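Local coordinates for protein LysR family transcriptional regulator (Vibrio vulnificus, PDB 5B7H) that probably acts as a DNA-binding LysR-family transcription regulator of the OxyR type, linked to hydrogen peroxide, represented here by its C-terminal regulatory domain, at residues G21-I26 with E122-E127; F29-L34 with V68-L73; R83-D88 with E213-L218; F90-S95 with V104-D109; T151-V156 with T163-M168. The protein carries 1 engineered substitution. One frame throughout, in Å; residues are numbered along the deposited sequence. Where two conformers were deposited one is given.

Contact 1 (G21-I26 with E122-E127); sequences GCIPTI and EHSLTE. Engineered in segment 122-127: S124 (natural residue Cys). With SO4 (sulfate ion), chain C.
T25 faces L125, and I23 faces S124, across the cleft of a LysR regulatory domain of the periplasmic-binding-protein type. The loop after strand 16-22 meets the N terminus of helix 124-132 here. A sulfate ion sits between them, probably from the crystallisation liquor. S124 is engineered; the natural residue is a cysteine, probably the peroxide-sensing one of OxyR proteins.

Direct contact is sparse. The CD1 tip of I23 comes to 3.5 Å from S124 OG. T25 CG2 lies 4.1 Å from L125 CB.

The sulfate does most of the joining, and each of its four oxygens takes at least one hydrogen bond. O3 is held twice by T25, by its backbone N and by OG1, the latter at 2.7 Å. The T25 hydroxyl lies between its own backbone N and carbonyl carbon (chi1 62°), which lets both donors reach the same oxygen. OG1 has a second partner in R192 NH1. O1 is likewise shared by N and OG of S124. L125 N reaches O2 at 2.9 Å, with a fairly straight N-H...O angle of 164°. The amides of S124 and L125, near the N-terminal end of helix 124-132, both donate to the anion, and the helix end would probably help to stabilise its charge. The H123 ring turns its edge to the ion, and H123 ND1 donates to O4 of the sulfate at 2.5 Å.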
# COMPACT_ATOMS: atom_id res chain seq x y z
N GLY A 21 -11.77 -4.50 9.22
CA GLY A 21 -10.90 -3.37 8.99
C GLY A 21 -9.48 -3.73 9.41
O GLY A 21 -9.27 -4.48 10.36
N CYS A 22 -8.51 -3.14 8.73
CA CYS A 22 -7.12 -3.42 9.05
C CYS A 22 -6.25 -2.24 8.67
O CYS A 22 -6.56 -1.51 7.72
CB CYS A 22 -6.71 -4.67 8.26
SG CYS A 22 -5.07 -5.36 8.70
N ILE A 23 -5.18 -2.01 9.43
CA ILE A 23 -4.28 -0.87 9.22
C ILE A 23 -3.32 -1.05 8.04
O ILE A 23 -3.00 -2.19 7.64
CB ILE A 23 -3.48 -0.52 10.49
CG1 ILE A 23 -2.64 -1.70 10.93
CG2 ILE A 23 -4.48 -0.08 11.60
CD1 ILE A 23 -1.68 -1.31 12.08
N PRO A 24 -2.83 0.06 7.47
CA PRO A 24 -2.01 -0.05 6.26
C PRO A 24 -0.71 -0.84 6.41
O PRO A 24 -0.24 -1.36 5.40
CB PRO A 24 -1.71 1.41 5.90
CG PRO A 24 -2.86 2.15 6.48
CD PRO A 24 -3.15 1.46 7.79
N THR A 25 -0.09 -0.92 7.60
CA THR A 25 1.16 -1.69 7.72
C THR A 25 0.92 -3.15 8.09
O THR A 25 1.89 -3.88 8.40
CB THR A 25 2.13 -1.04 8.72
OG1 THR A 25 1.57 -1.00 10.04
CG2 THR A 25 2.50 0.37 8.25
N ILE A 26 -0.34 -3.60 8.11
CA ILE A 26 -0.67 -5.01 8.25
C ILE A 26 -1.40 -5.52 7.02
O ILE A 26 -1.07 -6.59 6.50
CB ILE A 26 -1.52 -5.28 9.52
CG1 ILE A 26 -0.75 -4.90 10.80
CG2 ILE A 26 -1.95 -6.76 9.55
CD1 ILE A 26 -1.63 -5.05 12.06
N GLU A 122 -0.34 9.58 12.33
CA GLU A 122 -1.56 8.77 12.13
C GLU A 122 -1.25 7.28 12.03
O GLU A 122 -2.15 6.45 12.23
CB GLU A 122 -2.36 9.25 10.90
CG GLU A 122 -3.19 10.52 11.19
CD GLU A 122 -4.32 10.27 12.18
OE1 GLU A 122 -5.02 9.24 12.02
OE2 GLU A 122 -4.50 11.07 13.13
N HIS A 123 0.03 6.93 11.80
CA HIS A 123 0.51 5.57 11.65
C HIS A 123 1.01 5.01 12.99
O HIS A 123 1.94 5.53 13.65
CB HIS A 123 1.59 5.51 10.59
CG HIS A 123 1.13 6.05 9.26
ND1 HIS A 123 0.46 5.29 8.34
CD2 HIS A 123 1.19 7.31 8.76
CE1 HIS A 123 0.13 6.06 7.31
NE2 HIS A 123 0.58 7.28 7.54
N SER A 124 0.39 3.92 13.39
CA SER A 124 0.82 3.25 14.61
C SER A 124 2.23 2.68 14.52
O SER A 124 2.87 2.49 15.58
CB SER A 124 -0.20 2.16 15.00
OG SER A 124 -0.16 1.14 14.01
N LEU A 125 2.74 2.39 13.31
CA LEU A 125 4.08 1.83 13.17
C LEU A 125 5.12 2.69 13.86
O LEU A 125 6.03 2.16 14.53
CB LEU A 125 4.42 1.61 11.69
CG LEU A 125 5.75 0.85 11.50
CD1 LEU A 125 5.52 -0.64 11.87
CD2 LEU A 125 6.18 0.94 10.06
N THR A 126 4.98 4.02 13.74
CA THR A 126 5.98 4.91 14.34
C THR A 126 5.99 4.84 15.86
O THR A 126 7.05 4.65 16.47
CB THR A 126 5.74 6.30 13.82
OG1 THR A 126 6.06 6.31 12.43
CG2 THR A 126 6.66 7.31 14.52
N GLU A 127 4.81 4.93 16.52
CA GLU A 127 4.85 4.90 17.98
C GLU A 127 5.31 3.55 18.48
O GLU A 127 6.06 3.46 19.45
CB GLU A 127 3.49 5.24 18.60
CG GLU A 127 2.32 4.63 17.87
CD GLU A 127 0.97 5.13 18.36
OE1 GLU A 127 0.79 5.27 19.59
OE2 GLU A 127 0.10 5.43 17.50
S SO4 C . -0.09 2.19 10.29
O1 SO4 C . -0.98 2.46 11.50
O2 SO4 C . 1.30 2.43 10.74
O3 SO4 C . -0.35 0.82 9.86
O4 SO4 C . -0.45 3.11 9.23

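Contact 2 (F29-L34 with V68-L73); sequences FLLCDL and VLILAL
Helix 29-34 lies over strand 68-73, with L31 and I70 the nearest pair of the two backbones. Their axes approach to 11.4 Å. The two directions differ by 137°, so the helix runs back over the strand at a slant. No hydrogen bond joins the segments.

I70 is the one strand residue that touches the helix. Its two branches divide the work. CD1 meets L31 CD2 at 4.0 Å and L34 CD2 at 4.1 Å, while CG2 serves L30. The L34 and I70 side chains reach for each other tip to tip. CG of L34 lies opposite its backbone N (chi1 179°), which sends the branch down toward the sheet. L31 instead slides past I70 in the opposite direction. L30 CD2 lies 4.0 Å from I70 CG2, but L30 was modelled in two conformers, so this touch is less certain.

The contact is a buried layer of methyl groups under a helix of an alpha/beta subdomain. L31 also packs on Q154 of the second subunit. Helix 27-41 is the crossover of a beta-alpha-beta unit that joins parallel strands 16-22 and 45-51. Strand 16-22 lies next to 68-73, and its L20 packs on both L31 and I70. V215 and L211 of helix 205-217 cover L30 and L34.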
# COMPACT_ATOMS: atom_id res chain seq x y z
N PHE A 29 -0.05 -7.47 3.88
CA PHE A 29 0.80 -8.64 4.15
C PHE A 29 -0.07 -9.75 4.73
O PHE A 29 -0.41 -10.71 4.02
CB PHE A 29 1.93 -8.18 5.07
CG PHE A 29 2.54 -6.83 4.65
CD1 PHE A 29 3.15 -6.68 3.39
CD2 PHE A 29 2.46 -5.73 5.48
CE1 PHE A 29 3.69 -5.47 2.98
CE2 PHE A 29 2.99 -4.51 5.09
CZ PHE A 29 3.61 -4.37 3.83
N LEU A 30 -0.55 -9.58 5.96
CA LEU A 30 -1.23 -10.66 6.65
C LEU A 30 -2.54 -11.06 5.99
O LEU A 30 -2.92 -12.25 6.04
CB LEU A 30 -1.51 -10.20 8.09
CG LEU A 30 -2.36 -11.06 8.99
CD1 LEU A 30 -1.65 -12.38 9.30
CD2 LEU A 30 -2.65 -10.29 10.32
N LEU A 31 -3.28 -10.11 5.39
CA LEU A 31 -4.59 -10.48 4.86
C LEU A 31 -4.51 -11.38 3.64
O LEU A 31 -5.45 -12.16 3.42
CB LEU A 31 -5.43 -9.23 4.54
CG LEU A 31 -5.75 -8.38 5.77
CD1 LEU A 31 -6.62 -7.18 5.28
CD2 LEU A 31 -6.50 -9.17 6.85
N CYS A 32 -3.41 -11.34 2.90
CA CYS A 32 -3.26 -12.27 1.79
C CYS A 32 -3.29 -13.69 2.33
O CYS A 32 -3.99 -14.57 1.80
CB CYS A 32 -1.90 -12.04 1.11
SG CYS A 32 -1.73 -10.46 0.23
N ASP A 33 -2.54 -13.92 3.43
CA ASP A 33 -2.45 -15.26 4.02
C ASP A 33 -3.79 -15.65 4.63
O ASP A 33 -4.23 -16.81 4.51
CB ASP A 33 -1.39 -15.27 5.14
CG ASP A 33 0.02 -14.92 4.66
OD1 ASP A 33 0.73 -14.25 5.47
OD2 ASP A 33 0.41 -15.33 3.54
N LEU A 34 -4.45 -14.69 5.29
CA LEU A 34 -5.75 -14.95 5.89
C LEU A 34 -6.76 -15.40 4.85
O LEU A 34 -7.49 -16.38 5.06
CB LEU A 34 -6.22 -13.71 6.69
CG LEU A 34 -7.59 -13.91 7.35
CD1 LEU A 34 -7.63 -15.05 8.35
CD2 LEU A 34 -8.02 -12.54 8.04
N VAL A 68 -15.15 -6.15 12.89
CA VAL A 68 -13.96 -6.52 13.64
C VAL A 68 -12.78 -5.86 12.95
O VAL A 68 -12.80 -5.60 11.74
CB VAL A 68 -13.81 -8.06 13.70
CG1 VAL A 68 -13.65 -8.67 12.28
CG2 VAL A 68 -12.70 -8.53 14.62
N LEU A 69 -11.75 -5.58 13.72
CA LEU A 69 -10.52 -4.96 13.23
C LEU A 69 -9.35 -5.87 13.55
O LEU A 69 -9.35 -6.57 14.57
CB LEU A 69 -10.22 -3.61 13.93
CG LEU A 69 -11.42 -2.63 14.03
CD1 LEU A 69 -10.99 -1.38 14.84
CD2 LEU A 69 -11.90 -2.28 12.60
N ILE A 70 -8.34 -5.81 12.70
CA ILE A 70 -7.01 -6.33 13.00
C ILE A 70 -6.12 -5.10 13.12
O ILE A 70 -5.93 -4.35 12.14
CB ILE A 70 -6.51 -7.34 11.95
CG1 ILE A 70 -7.43 -8.57 11.91
CG2 ILE A 70 -5.06 -7.68 12.26
CD1 ILE A 70 -7.06 -9.64 10.76
N LEU A 71 -5.61 -4.89 14.33
CA LEU A 71 -4.81 -3.72 14.66
C LEU A 71 -3.47 -4.16 15.20
O LEU A 71 -3.27 -5.29 15.64
CB LEU A 71 -5.51 -2.89 15.77
CG LEU A 71 -6.89 -2.27 15.49
CD1 LEU A 71 -7.33 -1.37 16.62
CD2 LEU A 71 -6.83 -1.46 14.20
N ALA A 72 -2.52 -3.22 15.16
CA ALA A 72 -1.33 -3.30 16.01
C ALA A 72 -1.65 -2.70 17.39
O ALA A 72 -2.25 -1.62 17.49
CB ALA A 72 -0.15 -2.59 15.35
N LEU A 73 -1.28 -3.43 18.44
CA LEU A 73 -1.56 -3.01 19.81
C LEU A 73 -0.24 -2.78 20.55
O LEU A 73 0.78 -3.37 20.20
CB LEU A 73 -2.39 -4.09 20.52
CG LEU A 73 -3.79 -4.33 19.92
CD1 LEU A 73 -4.46 -5.43 20.80
CD2 LEU A 73 -4.70 -3.10 19.84

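Contact 3 (R83-D88 with E213-L218); sequences RVVGQD and EVVSEL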
# COMPACT_ATOMS: atom_id res chain seq x y z
N ARG A 83 -8.30 -9.13 21.62
CA ARG A 83 -7.57 -10.36 21.83
C ARG A 83 -6.27 -10.25 21.06
O ARG A 83 -6.31 -10.11 19.83
CB ARG A 83 -8.39 -11.54 21.27
CG ARG A 83 -7.73 -12.86 21.48
CD ARG A 83 -8.76 -14.00 21.36
NE ARG A 83 -8.05 -15.23 21.24
CZ ARG A 83 -8.62 -16.40 21.08
NH1 ARG A 83 -9.95 -16.46 20.96
NH2 ARG A 83 -7.84 -17.46 20.96
N VAL A 84 -5.13 -10.32 21.74
CA VAL A 84 -3.83 -10.36 21.09
C VAL A 84 -3.61 -11.76 20.53
O VAL A 84 -3.82 -12.76 21.23
CB VAL A 84 -2.74 -10.01 22.09
CG1 VAL A 84 -1.34 -10.28 21.51
CG2 VAL A 84 -2.90 -8.55 22.50
N VAL A 85 -3.17 -11.84 19.28
CA VAL A 85 -3.05 -13.12 18.58
C VAL A 85 -1.64 -13.44 18.18
O VAL A 85 -1.36 -14.60 17.82
CB VAL A 85 -3.97 -13.17 17.34
CG1 VAL A 85 -5.47 -13.18 17.80
CG2 VAL A 85 -3.70 -11.96 16.37
N GLY A 86 -0.74 -12.48 18.22
CA GLY A 86 0.66 -12.81 17.97
C GLY A 86 1.54 -11.57 18.01
O GLY A 86 1.09 -10.47 18.30
N GLN A 87 2.82 -11.80 17.74
CA GLN A 87 3.82 -10.74 17.81
C GLN A 87 4.51 -10.69 16.46
O GLN A 87 4.79 -11.74 15.86
CB GLN A 87 4.83 -11.09 18.93
CG GLN A 87 4.27 -10.98 20.36
CD GLN A 87 3.26 -12.08 20.67
OE1 GLN A 87 3.56 -13.28 20.52
NE2 GLN A 87 2.03 -11.69 21.08
N ASP A 88 4.81 -9.48 15.99
CA ASP A 88 5.41 -9.23 14.69
C ASP A 88 6.72 -8.49 14.97
O ASP A 88 6.69 -7.33 15.40
CB ASP A 88 4.41 -8.36 13.90
CG ASP A 88 4.82 -8.03 12.45
OD1 ASP A 88 5.56 -8.81 11.78
OD2 ASP A 88 4.32 -6.96 11.99
N GLU A 213 -8.12 -17.47 16.25
CA GLU A 213 -7.29 -18.68 16.19
C GLU A 213 -6.60 -18.81 14.85
O GLU A 213 -5.39 -19.14 14.78
CB GLU A 213 -8.16 -19.91 16.42
CG GLU A 213 -8.90 -19.89 17.76
CD GLU A 213 -7.96 -19.98 18.95
OE1 GLU A 213 -6.76 -20.28 18.75
OE2 GLU A 213 -8.43 -19.73 20.08
N VAL A 214 -7.33 -18.54 13.77
CA VAL A 214 -6.75 -18.62 12.42
C VAL A 214 -5.61 -17.62 12.25
O VAL A 214 -4.51 -17.96 11.79
CB VAL A 214 -7.84 -18.37 11.36
CG1 VAL A 214 -7.19 -18.29 9.99
CG2 VAL A 214 -8.87 -19.50 11.37
N VAL A 215 -5.82 -16.38 12.69
CA VAL A 215 -4.80 -15.36 12.54
C VAL A 215 -3.59 -15.70 13.38
O VAL A 215 -2.45 -15.53 12.94
CB VAL A 215 -5.38 -13.98 12.90
CG1 VAL A 215 -4.28 -12.91 12.90
CG2 VAL A 215 -6.48 -13.63 11.93
N SER A 216 -3.81 -16.20 14.61
CA SER A 216 -2.69 -16.57 15.46
C SER A 216 -1.77 -17.59 14.77
O SER A 216 -0.55 -17.54 14.95
CB SER A 216 -3.23 -17.10 16.79
OG SER A 216 -3.57 -18.48 16.72
N GLU A 217 -2.34 -18.47 13.94
CA GLU A 217 -1.52 -19.46 13.24
C GLU A 217 -0.70 -18.86 12.09
O GLU A 217 0.27 -19.49 11.65
CB GLU A 217 -2.41 -20.62 12.76
CG GLU A 217 -3.03 -21.44 13.90
CD GLU A 217 -4.36 -22.12 13.51
OE1 GLU A 217 -4.68 -22.20 12.30
OE2 GLU A 217 -5.10 -22.58 14.42
N LEU A 218 -1.03 -17.67 11.64
CA LEU A 218 -0.29 -17.00 10.58
C LEU A 218 0.84 -16.11 11.08
O LEU A 218 1.57 -15.54 10.26
CB LEU A 218 -1.25 -16.10 9.78
CG LEU A 218 -2.40 -16.90 9.18
CD1 LEU A 218 -3.43 -15.97 8.63
CD2 LEU A 218 -1.89 -17.85 8.10
O HOH W 1 -10.80 -19.09 20.70
O HOH W 2 0.83 -16.31 17.11
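V85 and S216 bring a strand and a helix unusually close, with CA of V85 only 4.7 Å from CA of S216. The short segment axes approach to 7.0 Å and run nearly parallel, 10° apart.

The V85 carbonyl is turned to the helix. S216 CA lies 3.3 Å from V85 O in a CA-H...O contact. A water sits within hydrogen-bonding distance of both V85 O and S216 O, though it has more acceptors near it than protons to give. Beside this, CG2 of V85 presses on CG1 of V215 at 3.6 Å. S216 OG turns back to E213 O in its own helix; this side chain was modelled in two conformers.

V85 and G86 form a classic beta bulge opposite I194 of strand 180-198. The bulge is in the long strand 81-95, which runs through both subdomains of the binding-protein fold. Helix 205-217 is the last helix of the chain and packs on this part of the sheet.

At the more open end, R83 and E213 form a salt bridge. R83 is stretched from CG to NE. E213 leaves the helix pointing away and bends back at chi2 (-66°). The two side chains cross at about a right angle. R83 NH2 reaches E213 OE2 at 2.5 Å, a length not to be leaned on. The oxygen lies close to the guanidinium plane, but is met from above its own carboxylate plane, 62° out of it. A second water accepts from R83 NH1 at 2.8 Å and donates to the same OE2. N209 OD1 gives NH1 another partner.

Contact 4 (F90-S95 with V104-D109); sequences FKMVIS and VPIKYD
M92 meets I106 and Y108 through a single atom, its sulphur. The contact is wholly apolar across the two segments. M92 SD lies 4.2 Å from CG2 of I106. It is also 4.2 Å from CE1 of Y108, and it comes at the ring obliquely. The two directions from SD are about 66° apart, so the sulphur sits in a notch between I106 CG2 and Y108 CE1. I106 offers CG2, the branch that lies opposite its backbone N. M92 leaves the strand with CG beside the backbone N and stays extended at chi2. It then bends at chi3 (69°), which turns its methyl group aside from the line of the chain.

M92 belongs to strand 81-95, one of the two long strands that link the subdomains of the LysR regulatory domain. Segment 104-109 is part of the long connection between this strand and helix 124-132. It begins with a cis peptide bond between V104 and P105 and runs into a short 3-10 segment at Y108. The contact joins this connection to strand 81-95 in the second subdomain.

Polar bonds lie outside the pair. Y108 OH is hydrogen-bonded to C133 O, which fixes the far end of the ring. The backbone of the M92 strand bonds to both neighbours, with K91 and V93 paired to strand 163-166 and M92 paired to I183. F164 of strand 163-166 touches both M92 and Y108.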
# COMPACT_ATOMS: atom_id res chain seq x y z
N PHE A 90 10.26 -6.38 14.78
CA PHE A 90 10.78 -5.25 14.01
C PHE A 90 12.20 -5.54 13.57
O PHE A 90 12.99 -6.17 14.30
CB PHE A 90 10.82 -3.98 14.87
CG PHE A 90 9.48 -3.35 15.10
CD1 PHE A 90 8.97 -3.20 16.35
CD2 PHE A 90 8.72 -2.92 14.03
CE1 PHE A 90 7.71 -2.61 16.56
CE2 PHE A 90 7.46 -2.33 14.25
CZ PHE A 90 6.98 -2.17 15.52
N LYS A 91 12.53 -5.08 12.37
CA LYS A 91 13.91 -5.05 11.92
C LYS A 91 14.22 -3.64 11.47
O LYS A 91 13.34 -2.79 11.33
CB LYS A 91 14.09 -5.98 10.73
CG LYS A 91 13.84 -7.46 11.05
CD LYS A 91 14.94 -7.97 11.93
CE LYS A 91 15.00 -9.49 11.84
NZ LYS A 91 13.86 -10.05 12.54
N MET A 92 15.50 -3.35 11.30
CA MET A 92 15.89 -2.14 10.60
C MET A 92 16.37 -2.50 9.20
O MET A 92 16.79 -3.63 8.93
CB MET A 92 16.98 -1.39 11.39
CG MET A 92 16.49 -1.01 12.78
SD MET A 92 17.62 0.09 13.66
CE MET A 92 17.40 1.57 12.65
N VAL A 93 16.33 -1.53 8.30
CA VAL A 93 16.81 -1.77 6.95
C VAL A 93 17.69 -0.60 6.53
O VAL A 93 17.47 0.54 6.93
CB VAL A 93 15.68 -1.95 5.89
CG1 VAL A 93 14.98 -3.28 6.00
CG2 VAL A 93 14.67 -0.78 5.97
N ILE A 94 18.70 -0.90 5.73
CA ILE A 94 19.55 0.10 5.10
C ILE A 94 19.85 -0.36 3.68
O ILE A 94 19.75 -1.54 3.34
CB ILE A 94 20.89 0.32 5.85
CG1 ILE A 94 21.75 -0.95 5.82
CG2 ILE A 94 20.61 0.74 7.27
CD1 ILE A 94 23.11 -0.80 6.58
N SER A 95 20.21 0.58 2.82
CA SER A 95 20.63 0.14 1.50
C SER A 95 21.99 -0.56 1.55
O SER A 95 22.87 -0.23 2.36
CB SER A 95 20.68 1.32 0.54
OG SER A 95 21.75 2.17 0.90
N VAL A 104 27.21 -1.91 11.96
CA VAL A 104 26.36 -2.95 12.52
C VAL A 104 27.19 -3.71 13.56
O VAL A 104 28.31 -4.11 13.26
CB VAL A 104 25.84 -3.92 11.44
CG1 VAL A 104 25.03 -5.05 12.07
CG2 VAL A 104 25.03 -3.14 10.37
N PRO A 105 26.68 -3.94 14.79
CA PRO A 105 25.33 -3.60 15.28
C PRO A 105 25.08 -2.10 15.29
O PRO A 105 26.00 -1.30 15.52
CB PRO A 105 25.34 -4.08 16.74
CG PRO A 105 26.52 -4.97 16.86
CD PRO A 105 27.52 -4.48 15.86
N ILE A 106 23.82 -1.74 15.01
CA ILE A 106 23.40 -0.35 15.04
C ILE A 106 23.45 0.15 16.47
O ILE A 106 22.94 -0.49 17.40
CB ILE A 106 21.97 -0.21 14.49
CG1 ILE A 106 21.92 -0.71 13.07
CG2 ILE A 106 21.54 1.27 14.53
CD1 ILE A 106 22.73 0.14 12.20
N LYS A 107 24.04 1.31 16.65
CA LYS A 107 23.94 2.08 17.89
C LYS A 107 23.42 3.45 17.46
O LYS A 107 24.02 4.10 16.60
CB LYS A 107 25.32 2.21 18.54
CG LYS A 107 25.34 2.96 19.83
CD LYS A 107 26.80 3.13 20.30
CE LYS A 107 26.89 3.52 21.76
NZ LYS A 107 26.29 4.85 22.02
N TYR A 108 22.28 3.87 18.03
CA TYR A 108 21.64 5.09 17.53
C TYR A 108 22.57 6.30 17.65
O TYR A 108 22.58 7.16 16.77
CB TYR A 108 20.36 5.39 18.30
CG TYR A 108 19.29 4.35 18.15
CD1 TYR A 108 18.96 3.83 16.91
CD2 TYR A 108 18.58 3.93 19.26
CE1 TYR A 108 17.94 2.88 16.78
CE2 TYR A 108 17.55 2.99 19.15
CZ TYR A 108 17.24 2.48 17.91
OH TYR A 108 16.24 1.52 17.79
N ASP A 109 23.35 6.38 18.74
CA ASP A 109 24.22 7.53 18.96
C ASP A 109 25.28 7.68 17.87
O ASP A 109 25.81 8.78 17.68
CB ASP A 109 24.93 7.44 20.32
CG ASP A 109 25.55 8.76 20.74
OD1 ASP A 109 26.75 8.79 21.06
OD2 ASP A 109 24.83 9.79 20.68

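Contact 5 (T151-V156 with T163-M168); sequences TLVQMV and TFIPQM
L152 and T163 reach toward each other from helix 151-156 and strand 163-166. L152 CD2 lies 3.5 Å from T163 OG1, and CD1 lies 3.7 Å from the same OG1. L152 covers both branches of T163, and V156 adds to the methyl side, its CG2 3.8 Å from T163 CG2. The torsion of T163 (chi1 -164°) places OG1 beside the L152 methyls and leaves CG2 between backbone N and carbonyl carbon, near V156.

V153 and I165 meet nearly at right angles. V153 CG2 and I165 CD1 come to 3.5 Å, tighter than usual, but I165 has two conformers and the tightness is doubtful.

The helix crosses the strand at -132°, with axes 9.5 Å apart. Helix 149-157 is followed, after a short connection, by strand 163-166, outermost in the sheet within this chain. The strand pairs with 81-95 in the sheet. F117 packs on L152, and L180 touches V153 and V156. Q154 NE2 bonds to A27 O of the second subunit.

The T163 hydroxyl is buried beside leucine methyls, and its hydrogen bond to F117 O meets its polar need. The rest of the contact is hydrophobic.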
# COMPACT_ATOMS: atom_id res chain seq x y z
N THR A 151 6.74 3.88 0.36
CA THR A 151 7.58 5.03 -0.01
C THR A 151 8.67 5.28 1.03
O THR A 151 9.77 5.73 0.69
CB THR A 151 6.76 6.29 -0.30
OG1 THR A 151 5.95 6.62 0.84
CG2 THR A 151 5.90 6.13 -1.56
N LEU A 152 8.41 4.92 2.29
CA LEU A 152 9.46 4.94 3.29
C LEU A 152 10.61 4.03 2.90
O LEU A 152 11.80 4.42 2.94
CB LEU A 152 8.85 4.50 4.63
CG LEU A 152 9.77 4.35 5.83
CD1 LEU A 152 10.50 5.64 6.11
CD2 LEU A 152 8.89 3.90 7.03
N VAL A 153 10.29 2.78 2.54
CA VAL A 153 11.34 1.84 2.17
C VAL A 153 12.06 2.29 0.90
O VAL A 153 13.29 2.13 0.78
CB VAL A 153 10.68 0.46 1.99
CG1 VAL A 153 11.67 -0.48 1.24
CG2 VAL A 153 10.28 -0.07 3.39
N GLN A 154 11.33 2.91 -0.04
CA GLN A 154 11.99 3.41 -1.25
C GLN A 154 12.99 4.52 -0.92
O GLN A 154 14.05 4.59 -1.53
CB GLN A 154 10.96 3.92 -2.26
CG GLN A 154 10.15 2.77 -2.88
CD GLN A 154 8.76 3.17 -3.34
OE1 GLN A 154 8.32 4.33 -3.13
NE2 GLN A 154 8.03 2.21 -3.88
N MET A 155 12.67 5.41 0.03
CA MET A 155 13.66 6.42 0.42
C MET A 155 14.90 5.78 1.05
O MET A 155 16.03 6.21 0.78
CB MET A 155 13.08 7.45 1.38
CG MET A 155 12.09 8.37 0.69
SD MET A 155 11.51 9.72 1.72
CE MET A 155 10.40 8.88 2.84
N VAL A 156 14.71 4.72 1.85
CA VAL A 156 15.87 4.01 2.39
C VAL A 156 16.64 3.37 1.24
O VAL A 156 17.88 3.40 1.21
CB VAL A 156 15.40 2.98 3.44
CG1 VAL A 156 16.58 2.06 3.87
CG2 VAL A 156 14.85 3.72 4.68
N THR A 163 15.33 2.84 8.58
CA THR A 163 14.03 2.89 9.24
C THR A 163 13.74 1.51 9.82
O THR A 163 14.51 0.57 9.64
CB THR A 163 12.93 3.29 8.24
OG1 THR A 163 11.75 3.69 8.99
CG2 THR A 163 12.58 2.12 7.27
N PHE A 164 12.62 1.43 10.54
CA PHE A 164 12.10 0.20 11.14
C PHE A 164 11.01 -0.37 10.26
O PHE A 164 10.12 0.36 9.82
CB PHE A 164 11.50 0.47 12.53
CG PHE A 164 12.43 1.24 13.46
CD1 PHE A 164 12.30 2.61 13.64
CD2 PHE A 164 13.42 0.58 14.17
CE1 PHE A 164 13.12 3.28 14.53
CE2 PHE A 164 14.28 1.26 15.05
CZ PHE A 164 14.13 2.62 15.20
N ILE A 165 11.05 -1.69 10.06
CA ILE A 165 10.12 -2.43 9.19
C ILE A 165 9.57 -3.65 9.93
O ILE A 165 10.35 -4.38 10.56
CB ILE A 165 10.82 -2.93 7.91
CG1 ILE A 165 11.35 -1.73 7.11
CG2 ILE A 165 9.84 -3.67 7.01
CD1 ILE A 165 10.23 -0.73 6.78
N PRO A 166 8.28 -3.94 9.85
CA PRO A 166 7.77 -5.16 10.48
C PRO A 166 8.13 -6.40 9.67
O PRO A 166 8.18 -6.39 8.43
CB PRO A 166 6.25 -4.93 10.49
CG PRO A 166 5.98 -4.04 9.32
CD PRO A 166 7.24 -3.16 9.16
N GLN A 167 8.36 -7.48 10.41
CA GLN A 167 8.74 -8.75 9.83
C GLN A 167 7.74 -9.22 8.81
O GLN A 167 8.14 -9.75 7.76
CB GLN A 167 8.93 -9.81 10.91
CG GLN A 167 9.58 -11.08 10.33
CD GLN A 167 10.99 -10.84 9.82
OE1 GLN A 167 11.79 -10.18 10.50
NE2 GLN A 167 11.31 -11.38 8.65
N MET A 168 6.43 -8.99 9.05
CA MET A 168 5.50 -9.51 8.06
C MET A 168 5.68 -8.86 6.69
O MET A 168 5.37 -9.48 5.66
CB MET A 168 4.04 -9.42 8.54
CG MET A 168 3.59 -7.99 8.80
SD MET A 168 1.79 -7.87 9.13
CE MET A 168 1.68 -8.78 10.69

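Overall arrangement
Contact 1 opens in the loop after strand 16-22 and closes at helix 124-132, a span that encloses contact 2, where helix 27-41 meets strand 68-73. Contact 3 starts on strand 81-95 inside that span and closes on the last helix, so contacts 1 and 3 cross along the chain. Contact 4, a short loop from the same strand, nests inside both. Contact 5 follows contact 1 in series and is nested inside contact 3. Contacts 2 and 3 pack together in the first subdomain. Contacts 4 and 5 share the second, where strands 81-95 and 163-166 pair. L125 of contact 1 touches both of these, and D88 ties contact 3 to M168 of contact 5.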